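Local atomic coordinates of sucrose 6(F)-phosphate phosphorylase (Thermoanaerobacterium thermosaccharolyticum DSM 571, PDB entry 6S9V), a protein that belongs to the alpha-amylase-type phosphorylases, enzymes whose catalytic domain is a closed eight-stranded TIM barrel. Residues 275-280 with 312-317; 339-344 with 358-363. All coordinates share one frame; numbering follows the deposited sequence.

Interaction 1 (275-280 with 312-317); sequences LPFTVL and IPVKPD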
ATOM      1  N   LEU A 275       7.482   9.654  -1.452  1.00 19.71           N
ATOM      2  CA  LEU A 275       8.479   9.670  -0.386  1.00 19.56           C
ATOM      3  C   LEU A 275       9.433   8.478  -0.408  1.00 18.55           C
ATOM      4  O   LEU A 275      10.616   8.671  -0.079  1.00 18.61           O
ATOM      5  CB  LEU A 275       7.776   9.736   0.972  1.00 20.29           C
ATOM      6  CG  LEU A 275       8.647  10.034   2.189  1.00 22.17           C
ATOM      7  CD1 LEU A 275       9.176  11.455   2.183  1.00 20.83           C
ATOM      8  CD2 LEU A 275       7.863   9.748   3.467  1.00 22.75           C
ATOM      9  N   PRO A 276       9.007   7.247  -0.713  1.00 17.54           N
ATOM     10  CA  PRO A 276       9.969   6.121  -0.633  1.00 17.42           C
ATOM     11  C   PRO A 276      11.204   6.329  -1.502  1.00 18.66           C
ATOM     12  O   PRO A 276      12.337   6.193  -1.017  1.00 20.04           O
ATOM     13  CB  PRO A 276       9.127   4.910  -1.064  1.00 17.68           C
ATOM     14  CG  PRO A 276       7.700   5.310  -0.723  1.00 18.90           C
ATOM     15  CD  PRO A 276       7.641   6.787  -1.012  1.00 18.51           C
ATOM     16  N   PHE A 277      11.014   6.668  -2.778  1.00 18.30           N
ATOM     17  CA  PHE A 277      12.151   6.970  -3.645  1.00 19.54           C
ATOM     18  C   PHE A 277      12.864   8.240  -3.197  1.00 19.81           C
ATOM     19  O   PHE A 277      14.099   8.307  -3.216  1.00 19.59           O
ATOM     20  CB  PHE A 277      11.679   7.118  -5.098  1.00 20.37           C
ATOM     21  CG  PHE A 277      12.797   7.388  -6.079  1.00 22.85           C
ATOM     22  CD1 PHE A 277      13.333   8.666  -6.222  1.00 23.00           C
ATOM     23  CD2 PHE A 277      13.300   6.369  -6.863  1.00 24.59           C
ATOM     24  CE1 PHE A 277      14.374   8.905  -7.123  1.00 23.57           C
ATOM     25  CE2 PHE A 277      14.332   6.596  -7.763  1.00 23.50           C
ATOM     26  CZ  PHE A 277      14.867   7.858  -7.901  1.00 22.36           C
ATOM     27  N   THR A 278      12.103   9.269  -2.810  1.00 18.89           N
ATOM     28  CA  THR A 278      12.710  10.539  -2.425  1.00 19.32           C
ATOM     29  C   THR A 278      13.673  10.362  -1.259  1.00 19.86           C
ATOM     30  O   THR A 278      14.760  10.953  -1.244  1.00 21.67           O
ATOM     31  CB  THR A 278      11.608  11.550  -2.084  1.00 20.58           C
ATOM     32  OG1 THR A 278      10.822  11.799  -3.255  1.00 21.69           O
ATOM     33  CG2 THR A 278      12.199  12.862  -1.585  1.00 20.69           C
ATOM     34  N   VAL A 279      13.304   9.541  -0.276  1.00 18.95           N
ATOM     35  CA  VAL A 279      14.189   9.312   0.858  1.00 18.86           C
ATOM     36  C   VAL A 279      15.422   8.525   0.430  1.00 20.32           C
ATOM     37  O   VAL A 279      16.542   8.821   0.862  1.00 21.08           O
ATOM     38  CB  VAL A 279      13.424   8.623   1.999  1.00 19.79           C
ATOM     39  CG1 VAL A 279      14.390   8.112   3.060  1.00 21.31           C
ATOM     40  CG2 VAL A 279      12.425   9.607   2.626  1.00 20.92           C
ATOM     41  N   LEU A 280      15.249   7.533  -0.447  1.00 21.54           N
ATOM     42  CA  LEU A 280      16.411   6.799  -0.957  1.00 23.35           C
ATOM     43  C   LEU A 280      17.397   7.746  -1.626  1.00 22.19           C
ATOM     44  O   LEU A 280      18.609   7.691  -1.375  1.00 21.63           O
ATOM     45  CB  LEU A 280      15.974   5.727  -1.954  1.00 27.74           C
ATOM     46  CG  LEU A 280      15.750   4.294  -1.482  1.00 33.08           C
ATOM     47  CD1 LEU A 280      15.367   3.457  -2.696  1.00 31.34           C
ATOM     48  CD2 LEU A 280      16.977   3.714  -0.788  1.00 38.45           C
ATOM     49  N   ILE A 312       9.311  -0.388  -4.437  1.00 18.47           N
ATOM     50  CA  ILE A 312       9.510   1.055  -4.298  1.00 19.20           C
ATOM     51  C   ILE A 312       9.095   1.738  -5.598  1.00 18.23           C
ATOM     52  O   ILE A 312       9.673   1.447  -6.650  1.00 18.48           O
ATOM     53  CB  ILE A 312      10.972   1.374  -3.936  1.00 20.68           C
ATOM     54  CG1 ILE A 312      11.360   0.681  -2.622  1.00 22.89           C
ATOM     55  CG2 ILE A 312      11.172   2.872  -3.843  1.00 20.77           C
ATOM     56  CD1 ILE A 312      12.867   0.519  -2.432  1.00 26.73           C
ATOM     57  N   PRO A 313       8.109   2.638  -5.590  1.00 17.45           N
ATOM     58  CA  PRO A 313       7.612   3.182  -6.862  1.00 17.51           C
ATOM     59  C   PRO A 313       8.626   4.060  -7.583  1.00 19.39           C
ATOM     60  O   PRO A 313       9.343   4.850  -6.968  1.00 21.70           O
ATOM     61  CB  PRO A 313       6.381   4.006  -6.447  1.00 18.60           C
ATOM     62  CG  PRO A 313       5.941   3.403  -5.157  1.00 20.14           C
ATOM     63  CD  PRO A 313       7.225   2.993  -4.463  1.00 20.16           C
ATOM     64  N   VAL A 314       8.641   3.939  -8.911  1.00 18.73           N
ATOM     65  CA  VAL A 314       9.435   4.811  -9.767  1.00 18.62           C
ATOM     66  C   VAL A 314       8.512   5.456 -10.799  1.00 20.96           C
ATOM     67  O   VAL A 314       8.132   6.622 -10.654  1.00 23.66           O
ATOM     68  CB  VAL A 314      10.590   4.040 -10.432  1.00 19.54           C
ATOM     69  CG1 VAL A 314      11.413   4.962 -11.309  1.00 20.49           C
ATOM     70  CG2 VAL A 314      11.460   3.399  -9.371  1.00 23.66           C
ATOM     71  N   LYS A 315       8.145   4.707 -11.859  1.00 21.61           N
ATOM     72  CA  LYS A 315       7.189   5.216 -12.842  1.00 22.30           C
ATOM     73  C   LYS A 315       5.831   4.535 -12.676  1.00 21.23           C
ATOM     74  O   LYS A 315       5.776   3.313 -12.517  1.00 21.70           O
ATOM     75  CB  LYS A 315       7.658   4.978 -14.280  1.00 25.67           C
ATOM     76  CG  LYS A 315       8.915   5.690 -14.689  1.00 32.85           C
ATOM     77  CD  LYS A 315       9.279   5.319 -16.131  1.00 38.85           C
ATOM     78  CE  LYS A 315       8.240   5.797 -17.142  1.00 41.68           C
ATOM     79  NZ  LYS A 315       8.092   7.281 -17.123  1.00 45.05           N
ATOM     80  N   PRO A 316       4.718   5.275 -12.782  1.00 20.15           N
ATOM     81  CA  PRO A 316       4.563   6.696 -13.117  1.00 19.45           C
ATOM     82  C   PRO A 316       4.640   7.643 -11.922  1.00 19.09           C
ATOM     83  O   PRO A 316       4.529   8.858 -12.114  1.00 20.42           O
ATOM     84  CB  PRO A 316       3.160   6.743 -13.734  1.00 19.35           C
ATOM     85  CG  PRO A 316       2.407   5.709 -12.929  1.00 19.09           C
ATOM     86  CD  PRO A 316       3.410   4.592 -12.682  1.00 19.82           C
ATOM     87  N   ASP A 317       4.836   7.096 -10.718  1.00 19.61           N
ATOM     88  CA  ASP A 317       4.643   7.872  -9.491  1.00 20.74           C
ATOM     89  C   ASP A 317       5.551   9.097  -9.432  1.00 19.77           C
ATOM     90  O   ASP A 317       5.170  10.140  -8.873  1.00 18.92           O
ATOM     91  CB  ASP A 317       4.882   6.980  -8.275  1.00 21.59           C
ATOM     92  CG  ASP A 317       4.018   5.731  -8.290  1.00 21.95           C
ATOM     93  OD1 ASP A 317       4.180   4.916  -9.222  1.00 20.61           O
ATOM     94  OD2 ASP A 317       3.168   5.580  -7.385  1.00 21.80           O
TER
HETATM   95  O   HOH W   1       8.678   6.134  -4.396  1.00 16.49           O

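Interaction 2 (339-344 with 358-363); sequences ANLSLI and HQINCT. With SO4 (sulfate ion), chain D.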
ATOM      1  N   ALA A 339      18.374  -5.802  -5.691  1.00 22.72           N
ATOM      2  CA  ALA A 339      17.008  -5.596  -6.148  1.00 23.23           C
ATOM      3  C   ALA A 339      16.751  -6.250  -7.506  1.00 25.13           C
ATOM      4  O   ALA A 339      17.665  -6.451  -8.313  1.00 24.76           O
ATOM      5  CB  ALA A 339      16.716  -4.102  -6.245  1.00 21.31           C
ATOM      6  N   ASN A 340      15.487  -6.591  -7.750  1.00 24.75           N
ATOM      7  CA  ASN A 340      14.971  -6.848  -9.091  1.00 22.33           C
ATOM      8  C   ASN A 340      13.863  -5.838  -9.374  1.00 21.61           C
ATOM      9  O   ASN A 340      13.440  -5.083  -8.492  1.00 21.93           O
ATOM     10  CB  ASN A 340      14.463  -8.286  -9.255  1.00 21.76           C
ATOM     11  CG  ASN A 340      13.283  -8.603  -8.359  1.00 21.37           C
ATOM     12  OD1 ASN A 340      12.135  -8.333  -8.706  1.00 21.24           O
ATOM     13  ND2 ASN A 340      13.559  -9.187  -7.199  1.00 21.27           N
ATOM     14  N   LEU A 341      13.425  -5.786 -10.626  1.00 21.24           N
ATOM     15  CA  LEU A 341      12.569  -4.700 -11.077  1.00 22.69           C
ATOM     16  C   LEU A 341      11.266  -5.223 -11.654  1.00 23.39           C
ATOM     17  O   LEU A 341      11.246  -6.236 -12.361  1.00 26.78           O
ATOM     18  CB  LEU A 341      13.261  -3.845 -12.138  1.00 24.23           C
ATOM     19  CG  LEU A 341      14.626  -3.280 -11.753  1.00 24.29           C
ATOM     20  CD1 LEU A 341      15.188  -2.501 -12.933  1.00 26.26           C
ATOM     21  CD2 LEU A 341      14.521  -2.418 -10.518  1.00 22.23           C
ATOM     22  N   SER A 342      10.182  -4.533 -11.325  1.00 21.02           N
ATOM     23  CA  SER A 342       8.921  -4.680 -12.026  1.00 24.45           C
ATOM     24  C   SER A 342       8.845  -3.595 -13.092  1.00 25.24           C
ATOM     25  O   SER A 342       9.009  -2.409 -12.789  1.00 22.58           O
ATOM     26  CB  SER A 342       7.745  -4.570 -11.058  1.00 29.35           C
ATOM     27  OG  SER A 342       7.656  -5.727 -10.247  1.00 34.27           O
ATOM     28  N   LEU A 343       8.558  -3.997 -14.318  1.00 29.04           N
ATOM     29  CA  LEU A 343       8.588  -3.092 -15.455  1.00 32.80           C
ATOM     30  C   LEU A 343       7.165  -2.712 -15.841  1.00 35.66           C
ATOM     31  O   LEU A 343       6.196  -3.390 -15.492  1.00 35.71           O
ATOM     32  CB  LEU A 343       9.318  -3.727 -16.640  1.00 33.92           C
ATOM     33  CG  LEU A 343      10.756  -4.177 -16.355  1.00 34.42           C
ATOM     34  CD1 LEU A 343      11.428  -4.716 -17.618  1.00 35.12           C
ATOM     35  CD2 LEU A 343      11.585  -3.059 -15.743  1.00 34.62           C
ATOM     36  N   ILE A 344       7.055  -1.603 -16.568  1.00 39.95           N
ATOM     37  CA  ILE A 344       5.766  -1.190 -17.104  1.00 50.93           C
ATOM     38  C   ILE A 344       5.319  -2.128 -18.220  1.00 65.06           C
ATOM     39  O   ILE A 344       4.144  -2.511 -18.286  1.00 70.14           O
ATOM     40  CB  ILE A 344       5.854   0.264 -17.604  1.00 50.26           C
ATOM     41  CG1 ILE A 344       6.093   1.235 -16.444  1.00 47.51           C
ATOM     42  CG2 ILE A 344       4.590   0.635 -18.362  1.00 53.47           C
ATOM     43  CD1 ILE A 344       4.868   1.516 -15.618  1.00 49.00           C
ATOM     44  N   HIS A 358       8.721   0.314 -13.207  1.00 19.11           N
ATOM     45  CA  HIS A 358       7.529   0.604 -12.412  1.00 19.85           C
ATOM     46  C   HIS A 358       7.865   0.636 -10.930  1.00 18.87           C
ATOM     47  O   HIS A 358       7.526   1.600 -10.230  1.00 18.94           O
ATOM     48  CB  HIS A 358       6.462  -0.453 -12.729  1.00 21.72           C
ATOM     49  CG  HIS A 358       5.131  -0.208 -12.091  1.00 21.80           C
ATOM     50  ND1 HIS A 358       4.466   0.996 -12.183  1.00 21.61           N
ATOM     51  CD2 HIS A 358       4.322  -1.032 -11.384  1.00 21.36           C
ATOM     52  CE1 HIS A 358       3.312   0.910 -11.545  1.00 21.93           C
ATOM     53  NE2 HIS A 358       3.199  -0.311 -11.053  1.00 21.18           N
ATOM     54  N   GLN A 359       8.553  -0.394 -10.432  1.00 19.59           N
ATOM     55  CA  GLN A 359       8.883  -0.486  -9.019  1.00 18.47           C
ATOM     56  C   GLN A 359      10.201  -1.227  -8.828  1.00 19.10           C
ATOM     57  O   GLN A 359      10.579  -2.078  -9.639  1.00 21.33           O
ATOM     58  CB  GLN A 359       7.765  -1.190  -8.242  1.00 19.85           C
ATOM     59  CG  GLN A 359       6.481  -0.391  -8.209  1.00 24.33           C
ATOM     60  CD  GLN A 359       5.326  -1.115  -7.554  1.00 26.89           C
ATOM     61  OE1 GLN A 359       5.457  -2.248  -7.084  1.00 26.20           O
ATOM     62  NE2 GLN A 359       4.176  -0.452  -7.516  1.00 25.49           N
ATOM     63  N   ILE A 360      10.886  -0.876  -7.745  1.00 18.81           N
ATOM     64  CA  ILE A 360      12.119  -1.525  -7.317  1.00 19.28           C
ATOM     65  C   ILE A 360      11.749  -2.529  -6.233  1.00 18.91           C
ATOM     66  O   ILE A 360      11.348  -2.143  -5.127  1.00 18.55           O
ATOM     67  CB  ILE A 360      13.134  -0.503  -6.786  1.00 19.62           C
ATOM     68  CG1 ILE A 360      13.440   0.563  -7.837  1.00 20.68           C
ATOM     69  CG2 ILE A 360      14.415  -1.207  -6.347  1.00 20.06           C
ATOM     70  CD1 ILE A 360      14.168   1.782  -7.259  1.00 21.03           C
ATOM     71  N   ASN A 361      11.907  -3.812  -6.527  1.00 19.03           N
ATOM     72  CA  ASN A 361      11.617  -4.883  -5.577  1.00 21.45           C
ATOM     73  C   ASN A 361      12.883  -5.175  -4.778  1.00 21.53           C
ATOM     74  O   ASN A 361      13.837  -5.760  -5.307  1.00 21.22           O
ATOM     75  CB  ASN A 361      11.134  -6.134  -6.309  1.00 23.31           C
ATOM     76  CG  ASN A 361       9.897  -5.880  -7.144  1.00 23.38           C
ATOM     77  OD1 ASN A 361       9.009  -5.137  -6.739  1.00 21.40           O
ATOM     78  ND2 ASN A 361       9.843  -6.485  -8.324  1.00 25.11           N
ATOM     79  N   CYS A 362      12.875  -4.804  -3.497  1.00 20.66           N
ATOM     80  CA  CYS A 362      14.062  -4.763  -2.648  1.00 21.27           C
ATOM     81  C   CYS A 362      13.596  -4.442  -1.238  1.00 20.85           C
ATOM     82  O   CYS A 362      12.699  -3.614  -1.079  1.00 22.68           O
ATOM     83  CB  CYS A 362      15.040  -3.678  -3.140  1.00 22.97           C
ATOM     84  SG  CYS A 362      16.725  -3.696  -2.449  1.00 26.69           S
ATOM     85  N   THR A 363      14.169  -5.092  -0.219  1.00 17.92           N
ATOM     86  CA  THR A 363      13.871  -4.622   1.137  1.00 17.41           C
ATOM     87  C   THR A 363      14.492  -3.240   1.315  1.00 17.65           C
ATOM     88  O   THR A 363      15.511  -2.915   0.703  1.00 17.26           O
ATOM     89  CB  THR A 363      14.371  -5.580   2.227  1.00 18.70           C
ATOM     90  OG1 THR A 363      15.795  -5.476   2.375  1.00 20.41           O
ATOM     91  CG2 THR A 363      13.977  -7.016   1.906  1.00 19.10           C
TER
HETATM   92  S   SO4 D 602      -0.163  -1.516 -10.345  1.00 37.86           S
HETATM   93  O1  SO4 D 602      -0.845  -0.316 -10.846  1.00 36.30           O
HETATM   94  O2  SO4 D 602       0.200  -2.404 -11.445  1.00 39.93           O
HETATM   95  O3  SO4 D 602       1.037  -1.097  -9.631  1.00 32.39           O
HETATM   96  O4  SO4 D 602      -1.046  -2.252  -9.448  1.00 42.58           O
HETATM   97  O   HOH W   2       6.381  -4.684  -7.699  1.00 34.05           O

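Interaction 1 (275-280 with 312-317)
I312 packs from a short edge strand against the first two turns of helix 275-285, which follows the sixth strand of the TIM barrel, 269-271. Its two branches touch different residues. CG2 meets P276 at the ring, with CB of P276 4.0 Å from CG2 of I312, and also lies near the backbone N of F277. CG1 is anti to the carbonyl carbon (chi1 -59°) and carries CD1 the other way, toward L280. There CD1 of I312 and CD1 of L280 are 3.9 Å apart, and the two side chains cross at about a right angle. F277 meets V314 more loosely. CD2 of its ring stands 4.3 Å from CG2 of V314, and the ring lies oblique to that methyl. P313 adds its CD to the packing on P276. All six touching residues are buried. Outside the pair, Y364 packs on L280 and I312, and V330 of helix 324-336 packs on F277 and L280. No direct hydrogen bond joins the segments. One water does so instead: it accepts from F277 N at 2.9 Å and donates to P313 O at 3.0 Å.

Interaction 2 (339-344 with 358-363)
N361 grips both N340 and S342 through one amide nitrogen, on one face of an antiparallel beta ladder. ND2 of N361 donates to OD1 of N340 at 3.0 Å and to OG of S342 at 3.0 Å. Both acceptors lie close to the amide plane of N361. The second bond is nearly straight, at 169°. The two asparagine amide planes are 56° apart, and the donor is tilted from the carbonyl plane of N340. A water donates to OD1 of N361 and OE1 of Q359 and accepts from OG of S342. Together these bonds should fix the amide's rotation. OE1 of Q359 also accepts from G311 N. Backbone bonds pair N340 with N361. A classic beta bulge follows: O of S342 accepts from N of H358 at 2.8 Å and from N of Q359 at 3.1 Å.

The tight end is at A339, where CB lies 3.6 Å from CB of C362 and also touches I360. Helix 324-336 covers L341 with V331 and V335. L343 is the open side, partly exposed with CB turned away. Beyond the bulge, I344 lays CD1 obliquely against the H358 ring, 3.5 Å from ND1. NE2 of H358 donates almost straight (175°) to O3 of a sulfate at 2.7 Å. R148 and Y215 also bind that ion. With ND1 bonded to K315 O, both ring nitrogens have acceptors, which is consistent with a protonated imidazole.

From the N terminus, the chain leaves barrel strand 269-271 and enters helix 275-285. Interaction 1 closes the loop that runs from there through barrel strand 302-304 to residues 312-317. Helix 324-336 follows. Interaction 2 then closes a shorter loop, from strand 340-343 back to strand 357-361. The two loops are in series and neither nest nor cross. They meet in one three-stranded antiparallel sheet, where 357-361 is the central strand between 312-313 and 340-343. N of I312 and O of I360 lie 2.8 Å apart, a probable backbone hydrogen bond. Interaction 1 thus joins the sheet to a barrel helix, and interaction 2 adds its far edge strand.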